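Local coordinates for pseudoalteromonas arctica PAMC 21717 (Pseudoalteromonas arctica, PDB 5YL7), which hydrolyses peptide bonds, as a cold-active, calcium-binding serine protease of the subtilase family, at residues A[76-80]-A[128-132]; A[147-151]-A[185-189]; A[165-171]-A[193-199]; A[65-69]-A[131-135]. One frame throughout, in Å; residues are numbered along the deposited sequence.

Interaction 1 (A[76-80]-A[128-132]); sequences DARDP and VPVRV. With CA (calcium ion), chain E.
Arg-131, at the end of strand 126-131, reaches out to the loop 76-80, its chain extended from CG to NE, and meets Ala-77, Arg-78 and Pro-80 in turn. Arg-131 CB lies 3.9 Å from Ala-77 O. Two residues back on the strand, on the same side, the ring of Pro-129 meets the Ala-77 methyl, CB to CB at 4.0 Å. Further out, CD of Arg-131 approaches Arg-78 O to 3.4 Å, while NE bonds to Thr-42 O. At the tip the guanidinium has Pro-80 CD over the centre of one face, 3.2 Å above its plane. In that plane, at the edge, a water accepts from Arg-131 NH2 at 2.9 Å. The same water lies 2.8 Å from Asp-79 OD1, standing between carboxylate and guanidinium, which are themselves too far apart for a salt bridge; Asp-79 OD2 is taken by Thr-42. NH1 turns to Asp-59, a calcium ligand. The loop itself is tied to that ion: Asp-76 O binds the calcium at 2.4 Å, beside Asp-59, Asp-69 and Asp-74, and Asp-76 OD1 accepts from Arg-78 N in an Asx turn. The buried positive charge is therefore flanked by carboxylates and carbonyls, which would probably offset its closeness to the calcium, while Pro-80 covers one face with its CD.

Interaction 2 (A[147-151]-A[185-189]); sequences IIWAS and AINTA
In Ile-147, chi1 of -65° sets CG1 beside the backbone N and swings the CG2 methyl out toward helix 180-191, where it comes 3.4 Å from Ala-185 O. Ile-148 has almost the same chi1, but one residue on round the helix it is CG1 that meets the neighbour, 3.8 Å from Ala-185 CB. The Ala-185 methyl is thereby held between two isoleucines, its CB lying 3.9 Å from Ile-147 CG2. A turn later, Ala-189 CB sits 3.8 Å from the same CG2 methyl. Small residues on helix 180-191 thus let branched ones of helix 140-150 approach closely. Both helices pack on one face of the parallel subtilase sheet: Ile-147 rests on Ile-168 and Met-170, and Ala-189 also touches Ile-168. Helix 140-150 leads into strand 167-170 and helix 180-191 into strand 195-199, as successive crossovers of the alpha/beta fold. After Ala-150, Ser-151 OG stands between backbone N and carbonyl carbon and turns back to donate to Ile-148 O at 2.8 Å, tilted 23° from the carbonyl plane. The same hydroxyl is also hydrogen-bonded to Asn-192 ND2. Replacing Ser-151 by alanine removes it and would probably cost both Ile-148 O and the Asn-192 amide a hydrogen-bonding mate. Ser-151 CB also packs on Ala-189, 3.5 Å from its CA.

Interaction 3 (A[165-171]-A[193-199]); sequences ADVINMS and GTVVVIA
The peptide groups of Ile-168 and Val-195 meet across strands 167-170 and 195-199, Ile-168 N donating to Val-195 O at 2.8 Å. The strands run in parallel register, with 4.8 Å between their axes. Val-197 N bonds to Ile-168 O at 2.8 Å and Met-170 N to Val-197 O; at the two ends the ladder is completed by Val-195 N to Asp-166 O and Ala-199 N to Met-170 O, both 3.1 Å. One face of the pair carries Val-167, Asn-169, Val-195 and Val-197, with Val-167 CG2 3.9 Å from Val-195 CG1; the other carries Ile-168, Met-170, Val-196 and Ile-198. Gly-193, whose positive phi closes helix 180-191 in a Schellman motif, shares a bridging water with Asp-166 O. Next to it, chi1 of -56° points Thr-194 OG1 at Ala-165 O, a bond of 2.8 Å tilted 23° from the carbonyl plane, and leaves CG2 against Ile-168 CG1 at 3.6 Å. A valine in place of Thr-194 lacks the hydroxyl and would probably leave Ala-165 O without this donor. Strand 36-41 bonds to the far side of strand 167-170, helix 140-150 covers Ile-168 and Met-170, and helix 280-297 covers Asn-169; Ser-171 OG bonds to the backbone of Ser-281, probably the catalytic serine.

Interaction 4 (A[65-69]-A[131-135]); sequences SVAND and RVLGK. With CA (calcium ion), chain D; CA (calcium ion), chain E.
Ala-67 O, at the end of the short helix 64-67, is gripped end-on by the Arg-131 guanidinium, with NH2 at 2.9 Å and NH1 at 3.0 Å. The oxygen lies close to the guanidinium plane, but the two donors use it differently: NH1 comes in the carbonyl plane on a lone pair, whereas NH2 is 38° above it. Val-66 O is held as closely. Lys-135 N donates to one of its lone pairs at 2.9 Å, and Gly-134 CA reaches the same oxygen at 3.4 Å, an approach that a residue with a CB could not make without a clash. The Val-66 methyls close this tight part by packing on Gly-134 CA and Lys-135 O. Toward solvent the fit is looser. The Lys-135 chain, bent at chi3 (71°), passes obliquely over Asn-68, with CD 3.7 Å from Asn-68 CG. Its NZ then meets Ser-65 O only through a water and forms a salt bridge with Glu-88. Asn-68 ND2 bonds instead to Gly-81 O. Beyond the helix end, Asp-69 OD2 bridges two calcium ions, at 2.5 Å and 2.3 Å, while OD1 binds the first of them. Arg-131 NH1 is 3.7 Å from that OD2, too far for a bond, so the arginine holds the carbonyl two residues before the metal ligand and would probably moderate the local negative charge.

Overall arrangement
Interaction 3 is the most central, about 8 Å from the chain's centre; interaction 2, also buried, lies in the helix layer outside it, at about 16 Å. Their segments alternate along the chain, and the helix pair of interaction 2 lies against the strand pair of interaction 3. Interaction 1 is also buried, yet polar, and interaction 4 is partly buried with a solvent side. Both hang on Arg-131 and share a calcium ion, their centres 9 Å apart, and Pro-80 touches Ala-67 and Asn-68 between them. Strand 126-131 links the two regions, as Val-128 and Val-130 pack on Trp-149. Methyl packing and backbone ladders thus give way to charge, water and metal toward the calcium loops.

Interaction 1 (A[76-80]-A[128-132])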
# COMPACT_ATOMS: atom_id res chain seq x y z
N ASP A 76 -3.75 12.64 -14.92
CA ASP A 76 -3.76 13.23 -13.54
C ASP A 76 -4.37 12.19 -12.61
O ASP A 76 -5.56 11.94 -12.59
CB ASP A 76 -4.59 14.50 -13.60
CG ASP A 76 -4.58 15.21 -12.33
OD1 ASP A 76 -4.08 14.72 -11.30
OD2 ASP A 76 -4.98 16.42 -12.28
N ALA A 77 -3.51 11.63 -11.76
CA ALA A 77 -3.89 10.58 -10.81
C ALA A 77 -4.34 11.13 -9.51
O ALA A 77 -4.44 10.42 -8.49
CB ALA A 77 -2.70 9.63 -10.62
N ARG A 78 -4.61 12.45 -9.38
CA ARG A 78 -5.19 12.95 -8.17
C ARG A 78 -6.54 12.37 -7.88
O ARG A 78 -7.30 12.00 -8.79
CB ARG A 78 -5.22 14.48 -8.16
CG ARG A 78 -3.86 15.07 -7.97
CD ARG A 78 -3.82 16.58 -8.03
NE ARG A 78 -2.48 17.08 -7.91
CZ ARG A 78 -2.14 18.36 -7.57
NH1 ARG A 78 -3.06 19.21 -7.25
NH2 ARG A 78 -0.87 18.67 -7.52
N ASP A 79 -6.88 12.26 -6.59
CA ASP A 79 -8.12 11.71 -6.14
C ASP A 79 -9.16 12.81 -6.06
O ASP A 79 -9.01 13.70 -5.20
CB ASP A 79 -7.92 11.07 -4.77
CG ASP A 79 -9.05 10.28 -4.25
OD1 ASP A 79 -10.17 10.33 -4.83
OD2 ASP A 79 -8.87 9.62 -3.18
N PRO A 80 -10.23 12.77 -6.86
CA PRO A 80 -11.30 13.80 -6.74
C PRO A 80 -12.19 13.58 -5.58
O PRO A 80 -13.06 14.44 -5.32
CB PRO A 80 -12.02 13.65 -8.05
CG PRO A 80 -11.95 12.14 -8.37
CD PRO A 80 -10.55 11.78 -7.87
N VAL A 128 4.87 6.64 -7.47
CA VAL A 128 4.08 6.90 -8.71
C VAL A 128 2.66 6.55 -8.37
O VAL A 128 2.32 5.37 -8.10
CB VAL A 128 4.58 6.07 -9.89
CG1 VAL A 128 3.68 6.11 -11.08
CG2 VAL A 128 5.97 6.51 -10.26
N PRO A 129 1.75 7.49 -8.35
CA PRO A 129 0.37 7.23 -8.10
C PRO A 129 -0.34 6.72 -9.32
O PRO A 129 -0.27 7.35 -10.37
CB PRO A 129 -0.20 8.59 -7.68
CG PRO A 129 0.66 9.57 -8.45
CD PRO A 129 2.02 8.94 -8.55
N VAL A 130 -0.94 5.54 -9.25
CA VAL A 130 -1.69 4.94 -10.35
C VAL A 130 -3.08 4.82 -9.89
O VAL A 130 -3.42 4.00 -9.02
CB VAL A 130 -1.06 3.61 -10.80
CG1 VAL A 130 -1.78 3.09 -12.03
CG2 VAL A 130 0.40 3.78 -11.08
N ARG A 131 -3.96 5.69 -10.40
CA ARG A 131 -5.31 5.78 -9.95
C ARG A 131 -6.15 4.72 -10.65
O ARG A 131 -6.33 4.80 -11.87
CB ARG A 131 -5.91 7.19 -10.07
CG ARG A 131 -7.33 7.27 -9.68
CD ARG A 131 -7.77 8.71 -9.48
NE ARG A 131 -9.13 8.70 -8.99
CZ ARG A 131 -10.26 9.01 -9.63
NH1 ARG A 131 -10.22 9.45 -10.86
NH2 ARG A 131 -11.42 8.85 -9.05
N VAL A 132 -6.66 3.77 -9.90
CA VAL A 132 -7.46 2.68 -10.43
C VAL A 132 -8.76 2.51 -9.73
O VAL A 132 -9.61 1.73 -10.24
CB VAL A 132 -6.66 1.36 -10.42
CG1 VAL A 132 -5.35 1.45 -11.24
CG2 VAL A 132 -6.39 0.87 -9.02
CA CA E . -7.83 11.97 -13.41
O HOH W 1 -8.23 12.76 -11.23
O HOH W 2 -11.17 8.14 -6.25
O HOH W 3 -8.24 14.22 -13.96

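Interaction 2 (A[147-151]-A[185-189])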
# COMPACT_ATOMS: atom_id res chain seq x y z
N ILE A 147 -1.28 -2.19 -13.31
CA ILE A 147 -0.12 -3.06 -12.95
C ILE A 147 0.88 -3.08 -14.10
O ILE A 147 2.08 -2.84 -13.89
CB ILE A 147 -0.59 -4.49 -12.68
CG1 ILE A 147 -1.52 -4.54 -11.41
CG2 ILE A 147 0.55 -5.45 -12.61
CD1 ILE A 147 -2.27 -5.85 -11.24
N ILE A 148 0.37 -3.29 -15.30
CA ILE A 148 1.28 -3.32 -16.49
C ILE A 148 2.05 -2.01 -16.63
O ILE A 148 3.29 -2.00 -16.70
CB ILE A 148 0.44 -3.62 -17.75
CG1 ILE A 148 -0.13 -5.03 -17.68
CG2 ILE A 148 1.33 -3.43 -19.02
CD1 ILE A 148 -1.26 -5.24 -18.64
N TRP A 149 1.28 -0.91 -16.65
CA TRP A 149 1.93 0.40 -16.87
C TRP A 149 2.93 0.75 -15.77
O TRP A 149 3.98 1.33 -15.98
CB TRP A 149 0.83 1.47 -17.04
CG TRP A 149 1.35 2.84 -17.37
CD1 TRP A 149 1.69 3.33 -18.64
CD2 TRP A 149 1.66 3.90 -16.46
NE1 TRP A 149 2.12 4.61 -18.50
CE2 TRP A 149 2.16 4.99 -17.20
CE3 TRP A 149 1.59 4.04 -15.08
CZ2 TRP A 149 2.51 6.19 -16.62
CZ3 TRP A 149 2.00 5.23 -14.53
CH2 TRP A 149 2.46 6.28 -15.30
N ALA A 150 2.53 0.47 -14.52
CA ALA A 150 3.34 0.80 -13.37
C ALA A 150 4.70 0.16 -13.47
O ALA A 150 5.71 0.72 -13.03
CB ALA A 150 2.72 0.30 -12.11
N SER A 151 4.75 -1.06 -14.06
CA SER A 151 5.98 -1.80 -14.22
C SER A 151 6.84 -1.34 -15.40
O SER A 151 7.94 -1.93 -15.58
CB SER A 151 5.69 -3.27 -14.33
OG SER A 151 5.24 -3.68 -15.61
N ALA A 185 -1.29 -9.62 -15.97
CA ALA A 185 -0.65 -8.33 -15.63
C ALA A 185 0.49 -8.47 -14.61
O ALA A 185 1.57 -7.89 -14.75
CB ALA A 185 -1.72 -7.36 -15.18
N ILE A 186 0.21 -9.26 -13.54
CA ILE A 186 1.20 -9.57 -12.56
C ILE A 186 2.44 -10.23 -13.18
O ILE A 186 3.56 -9.90 -12.83
CB ILE A 186 0.60 -10.40 -11.44
CG1 ILE A 186 -0.40 -9.52 -10.68
CG2 ILE A 186 1.63 -11.03 -10.51
CD1 ILE A 186 -1.25 -10.35 -9.73
N ASN A 187 2.19 -11.21 -14.09
CA ASN A 187 3.32 -11.87 -14.73
C ASN A 187 4.17 -10.86 -15.52
O ASN A 187 5.37 -10.97 -15.47
CB ASN A 187 2.81 -12.97 -15.63
CG ASN A 187 2.16 -14.16 -14.94
OD1 ASN A 187 2.31 -14.34 -13.74
ND2 ASN A 187 1.44 -14.98 -15.73
N THR A 188 3.53 -9.98 -16.21
CA THR A 188 4.19 -8.91 -16.94
C THR A 188 5.02 -8.03 -15.97
O THR A 188 6.23 -7.77 -16.17
CB THR A 188 3.25 -8.03 -17.71
OG1 THR A 188 2.74 -8.83 -18.82
CG2 THR A 188 3.85 -6.79 -18.26
N ALA A 189 4.39 -7.58 -14.87
CA ALA A 189 5.14 -6.73 -13.92
C ALA A 189 6.37 -7.44 -13.37
O ALA A 189 7.50 -6.89 -13.32
CB ALA A 189 4.21 -6.33 -12.78

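Interaction 3 (A[165-171]-A[193-199])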
# COMPACT_ATOMS: atom_id res chain seq x y z
N ALA A 165 8.31 1.27 -11.96
CA ALA A 165 8.38 0.96 -10.53
C ALA A 165 9.20 -0.25 -10.21
O ALA A 165 9.14 -1.25 -10.92
CB ALA A 165 7.01 0.86 -9.92
N ASP A 166 9.91 -0.21 -9.12
CA ASP A 166 10.53 -1.36 -8.51
C ASP A 166 9.58 -2.23 -7.68
O ASP A 166 9.73 -3.42 -7.56
CB ASP A 166 11.68 -0.88 -7.61
CG ASP A 166 12.67 -0.02 -8.33
OD1 ASP A 166 13.39 -0.61 -9.14
OD2 ASP A 166 12.72 1.20 -8.24
N VAL A 167 8.57 -1.54 -7.16
CA VAL A 167 7.61 -2.17 -6.20
C VAL A 167 6.21 -1.67 -6.62
O VAL A 167 6.07 -0.47 -6.88
CB VAL A 167 7.90 -1.75 -4.78
CG1 VAL A 167 6.91 -2.37 -3.80
CG2 VAL A 167 9.32 -2.00 -4.39
N ILE A 168 5.24 -2.56 -6.63
CA ILE A 168 3.80 -2.19 -6.73
C ILE A 168 3.19 -2.49 -5.41
O ILE A 168 3.36 -3.59 -4.83
CB ILE A 168 3.12 -2.96 -7.84
CG1 ILE A 168 3.50 -2.33 -9.23
CG2 ILE A 168 1.65 -3.06 -7.69
CD1 ILE A 168 3.19 -3.24 -10.38
N ASN A 169 2.38 -1.56 -4.91
CA ASN A 169 1.46 -1.77 -3.77
C ASN A 169 0.04 -1.77 -4.22
O ASN A 169 -0.42 -0.81 -4.87
CB ASN A 169 1.70 -0.69 -2.69
CG ASN A 169 0.91 -0.95 -1.45
OD1 ASN A 169 1.38 -1.64 -0.55
ND2 ASN A 169 -0.37 -0.48 -1.42
N MET A 170 -0.71 -2.82 -3.91
CA MET A 170 -2.15 -2.90 -4.17
C MET A 170 -2.83 -3.16 -2.87
O MET A 170 -3.07 -4.30 -2.39
CB MET A 170 -2.54 -4.03 -5.15
CG MET A 170 -2.17 -3.59 -6.59
SD MET A 170 -2.94 -4.69 -7.85
CE MET A 170 -1.73 -5.45 -7.59
N SER A 171 -3.36 -2.09 -2.27
CA SER A 171 -4.19 -2.11 -1.03
C SER A 171 -5.63 -2.15 -1.46
O SER A 171 -6.40 -1.18 -1.28
CB SER A 171 -3.86 -0.88 -0.22
OG SER A 171 -2.63 -1.01 0.42
N GLY A 193 10.73 -6.87 -13.59
CA GLY A 193 11.57 -6.68 -12.44
C GLY A 193 10.80 -6.12 -11.24
O GLY A 193 11.46 -5.73 -10.24
N THR A 194 9.49 -5.96 -11.33
CA THR A 194 8.70 -5.27 -10.27
C THR A 194 8.13 -6.31 -9.33
O THR A 194 7.44 -7.28 -9.76
CB THR A 194 7.55 -4.54 -10.90
OG1 THR A 194 8.07 -3.63 -11.92
CG2 THR A 194 6.74 -3.77 -9.90
N VAL A 195 8.39 -6.18 -8.02
CA VAL A 195 7.74 -6.98 -6.98
C VAL A 195 6.36 -6.43 -6.68
O VAL A 195 6.16 -5.21 -6.67
CB VAL A 195 8.64 -7.12 -5.74
CG1 VAL A 195 8.80 -5.81 -5.00
CG2 VAL A 195 8.17 -8.21 -4.78
N VAL A 196 5.42 -7.33 -6.41
CA VAL A 196 4.01 -6.97 -6.25
C VAL A 196 3.56 -7.30 -4.83
O VAL A 196 3.58 -8.48 -4.49
CB VAL A 196 3.15 -7.66 -7.31
CG1 VAL A 196 1.71 -7.20 -7.17
CG2 VAL A 196 3.63 -7.31 -8.71
N VAL A 197 3.16 -6.29 -4.07
CA VAL A 197 2.75 -6.44 -2.69
C VAL A 197 1.30 -6.12 -2.57
O VAL A 197 0.86 -5.08 -3.05
CB VAL A 197 3.62 -5.47 -1.81
CG1 VAL A 197 3.20 -5.62 -0.33
CG2 VAL A 197 5.11 -5.80 -1.95
N ILE A 198 0.53 -7.01 -1.89
CA ILE A 198 -0.92 -6.96 -1.92
C ILE A 198 -1.49 -7.17 -0.53
O ILE A 198 -1.00 -7.97 0.28
CB ILE A 198 -1.50 -8.02 -2.88
CG1 ILE A 198 -0.87 -7.82 -4.27
CG2 ILE A 198 -3.03 -7.91 -2.92
CD1 ILE A 198 -1.34 -8.78 -5.34
N ALA A 199 -2.53 -6.38 -0.22
CA ALA A 199 -3.35 -6.59 0.98
C ALA A 199 -4.19 -7.82 0.89
O ALA A 199 -4.94 -8.02 -0.07
CB ALA A 199 -4.22 -5.42 1.21
O HOH W 4 12.17 -4.75 -7.80
O HOH W 5 13.12 -3.02 -10.85

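Interaction 4 (A[65-69]-A[131-135])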
# COMPACT_ATOMS: atom_id res chain seq x y z
N SER A 65 -18.39 7.52 -14.55
CA SER A 65 -19.11 7.67 -13.29
C SER A 65 -18.16 7.31 -12.13
O SER A 65 -18.19 7.93 -11.06
CB SER A 65 -20.37 6.76 -13.23
OG SER A 65 -21.20 7.31 -14.23
N VAL A 66 -17.36 6.28 -12.30
CA VAL A 66 -16.41 5.84 -11.28
C VAL A 66 -15.32 6.90 -11.20
O VAL A 66 -14.88 7.30 -10.09
CB VAL A 66 -15.82 4.48 -11.64
CG1 VAL A 66 -14.77 4.07 -10.66
CG2 VAL A 66 -16.93 3.40 -11.67
N ALA A 67 -14.84 7.40 -12.32
CA ALA A 67 -13.71 8.29 -12.37
C ALA A 67 -14.00 9.60 -11.64
O ALA A 67 -13.11 10.15 -10.98
CB ALA A 67 -13.36 8.63 -13.79
N ASN A 68 -15.18 10.20 -11.80
CA ASN A 68 -15.60 11.35 -11.06
C ASN A 68 -14.64 12.48 -11.32
O ASN A 68 -14.44 13.30 -10.40
CB ASN A 68 -15.71 11.06 -9.55
CG ASN A 68 -16.35 12.16 -8.75
OD1 ASN A 68 -17.27 12.84 -9.24
ND2 ASN A 68 -15.87 12.43 -7.55
N ASP A 69 -14.12 12.64 -12.51
CA ASP A 69 -13.17 13.71 -12.85
C ASP A 69 -13.40 14.29 -14.24
O ASP A 69 -12.59 15.05 -14.70
CB ASP A 69 -11.73 13.19 -12.70
CG ASP A 69 -11.35 12.16 -13.70
OD1 ASP A 69 -12.22 11.78 -14.55
OD2 ASP A 69 -10.13 11.76 -13.75
N ARG A 131 -3.96 5.69 -10.40
CA ARG A 131 -5.31 5.78 -9.95
C ARG A 131 -6.15 4.72 -10.65
O ARG A 131 -6.33 4.80 -11.87
CB ARG A 131 -5.91 7.19 -10.07
CG ARG A 131 -7.33 7.27 -9.68
CD ARG A 131 -7.77 8.71 -9.48
NE ARG A 131 -9.13 8.70 -8.99
CZ ARG A 131 -10.26 9.01 -9.63
NH1 ARG A 131 -10.22 9.45 -10.86
NH2 ARG A 131 -11.42 8.85 -9.05
N VAL A 132 -6.66 3.77 -9.90
CA VAL A 132 -7.46 2.68 -10.43
C VAL A 132 -8.76 2.51 -9.73
O VAL A 132 -9.61 1.73 -10.24
CB VAL A 132 -6.66 1.36 -10.42
CG1 VAL A 132 -5.35 1.45 -11.24
CG2 VAL A 132 -6.39 0.87 -9.02
N LEU A 133 -9.01 3.20 -8.64
CA LEU A 133 -10.24 3.10 -7.82
C LEU A 133 -10.90 4.46 -7.72
O LEU A 133 -10.23 5.47 -7.46
CB LEU A 133 -9.95 2.64 -6.42
CG LEU A 133 -9.11 1.36 -6.24
CD1 LEU A 133 -8.88 1.09 -4.76
CD2 LEU A 133 -9.81 0.17 -6.87
N GLY A 134 -12.20 4.49 -7.95
CA GLY A 134 -13.04 5.67 -7.78
C GLY A 134 -14.30 5.39 -7.08
O GLY A 134 -14.37 4.57 -6.14
N LYS A 135 -15.36 6.10 -7.48
CA LYS A 135 -16.66 5.86 -6.79
C LYS A 135 -17.15 4.44 -7.02
O LYS A 135 -17.22 4.03 -8.21
CB LYS A 135 -17.69 6.82 -7.34
CG LYS A 135 -17.45 8.28 -6.93
CD LYS A 135 -18.35 9.24 -7.67
CE LYS A 135 -19.75 9.13 -7.20
NZ LYS A 135 -20.66 10.16 -7.86
CA CA D . -10.52 10.64 -15.94
CA CA E . -7.83 11.97 -13.41
O HOH W 6 -20.13 9.79 -10.61
O HOH W 7 -10.27 8.49 -15.01
O HOH W 8 -10.57 12.54 -17.29
O HOH W 3 -8.24 14.22 -13.96
O HOH W 1 -8.23 12.76 -11.23